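Local atomic coordinates of alpha-1,4-endofucoidanase (Mariniflexile fucanivorans, PDB entry 6DLH), a protein that hydrolyses alpha-1,4-linked fucoidan from within the chain as a family GH107 glycoside hydrolase, probably by a retaining mechanism. Residues Ala257-Ala260 against Asn264-Ile267. Residues are numbered along the deposited sequence; the frame is centred on the assembly and turned at random.
Sequences ACHA and NAAI
His-259, on helix 249-259, reaches across and turns the edge of its imidazole to the backbone of Ala-265, where NE2 gives a hydrogen bond to the carbonyl O at 2.8 Å. The oxygen lies near the ring plane, but the bond is weak, bent to 129° at the hydrogen, because O is shifted toward the carbon beside the donor, 3.3 Å from CD2. With CG anti to the carbonyl carbon (chi1 -74°), the ring is carried across to Ala-265, just ahead of strand 266-269. Ile-267 comes from the opposite direction and meets the CE1 side of the imidazole obliquely, its CG1 3.5 Å from CE1. The same branch runs on to CD1, which lies 3.7 Å from CB of Cys-258, with SG at 4.2 Å.

This is the helix-to-strand turn of a beta-alpha-beta crossover: strand 266-269 pairs in parallel with 222-226 in the catalytic domain, consistent with a (beta/alpha)-barrel, as in GH29 alpha-L-fucosidases. Trp-223 and Phe-225 of strand 222-226 touch both Cys-258 and Ile-267, so the apolar side of the contact is continuous with the helix-sheet interface. Were His-259 replaced by an alanine, the carbonyl of Ala-265 would probably lose this donor and a gap would open beside CG1 of Ile-267. Asp-289, in a loop, touches His-259 and accepts a hydrogen bond from the backbone N of Ile-267 through OD2.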
loop_
_atom_site.group_PDB
_atom_site.type_symbol
_atom_site.label_atom_id
_atom_site.label_comp_id
_atom_site.label_asym_id
_atom_site.label_seq_id
_atom_site.Cartn_x
_atom_site.Cartn_y
_atom_site.Cartn_z
ATOM N N ALA A 257 -19.917 -5.593 9.120
ATOM C CA ALA A 257 -18.920 -6.357 8.390
ATOM C C ALA A 257 -17.532 -6.156 9.002
ATOM O O ALA A 257 -16.730 -7.085 9.009
ATOM C CB ALA A 257 -18.947 -5.972 6.934
ATOM N N CYS A 258 -17.267 -4.942 9.511
ATOM C CA CYS A 258 -16.004 -4.595 10.140
ATOM C C CYS A 258 -15.969 -5.163 11.558
ATOM O O CYS A 258 -14.927 -5.630 12.025
ATOM C CB CYS A 258 -15.797 -3.080 10.189
ATOM S SG CYS A 258 -15.643 -2.286 8.564
ATOM N N HIS A 259 -17.117 -5.108 12.243
ATOM C CA HIS A 259 -17.172 -5.493 13.645
ATOM C C HIS A 259 -17.179 -7.014 13.795
ATOM O O HIS A 259 -16.884 -7.524 14.873
ATOM C CB HIS A 259 -18.336 -4.806 14.364
ATOM C CG HIS A 259 -18.111 -3.354 14.624
ATOM N ND1 HIS A 259 -18.987 -2.380 14.179
ATOM C CD2 HIS A 259 -17.120 -2.707 15.277
ATOM C CE1 HIS A 259 -18.551 -1.197 14.558
ATOM N NE2 HIS A 259 -17.406 -1.371 15.232
ATOM N N ALA A 260 -17.493 -7.726 12.704
ATOM C CA ALA A 260 -17.425 -9.179 12.679
ATOM C C ALA A 260 -15.982 -9.635 12.893
ATOM O O ALA A 260 -15.748 -10.641 13.561
ATOM C CB ALA A 260 -17.999 -9.704 11.384
ATOM N N ASN A 264 -13.989 -3.972 18.179
ATOM C CA ASN A 264 -13.500 -2.739 18.774
ATOM C C ASN A 264 -13.061 -1.764 17.684
ATOM O O ASN A 264 -12.610 -0.662 17.983
ATOM C CB ASN A 264 -12.350 -2.996 19.749
ATOM C CG ASN A 264 -12.771 -3.748 20.993
ATOM O OD1 ASN A 264 -13.831 -3.493 21.560
ATOM N ND2 ASN A 264 -11.925 -4.661 21.442
ATOM N N ALA A 265 -13.184 -2.181 16.421
ATOM C CA ALA A 265 -12.792 -1.336 15.307
ATOM C C ALA A 265 -13.682 -0.093 15.266
ATOM O O ALA A 265 -14.906 -0.206 15.313
ATOM C CB ALA A 265 -12.848 -2.125 14.020
ATOM N N ALA A 266 -13.050 1.088 15.195
ATOM C CA ALA A 266 -13.750 2.366 15.117
ATOM C C ALA A 266 -14.075 2.687 13.661
ATOM O O ALA A 266 -13.229 2.507 12.784
ATOM C CB ALA A 266 -12.904 3.442 15.751
ATOM N N ILE A 267 -15.303 3.169 13.415
ATOM C CA ILE A 267 -15.822 3.344 12.059
ATOM C C ILE A 267 -16.129 4.821 11.830
ATOM O O ILE A 267 -16.635 5.493 12.732
ATOM C CB ILE A 267 -17.091 2.486 11.812
ATOM C CG1 ILE A 267 -17.005 1.067 12.399
ATOM C CG2 ILE A 267 -17.485 2.478 10.338
ATOM C CD1 ILE A 267 -15.826 0.240 11.914
#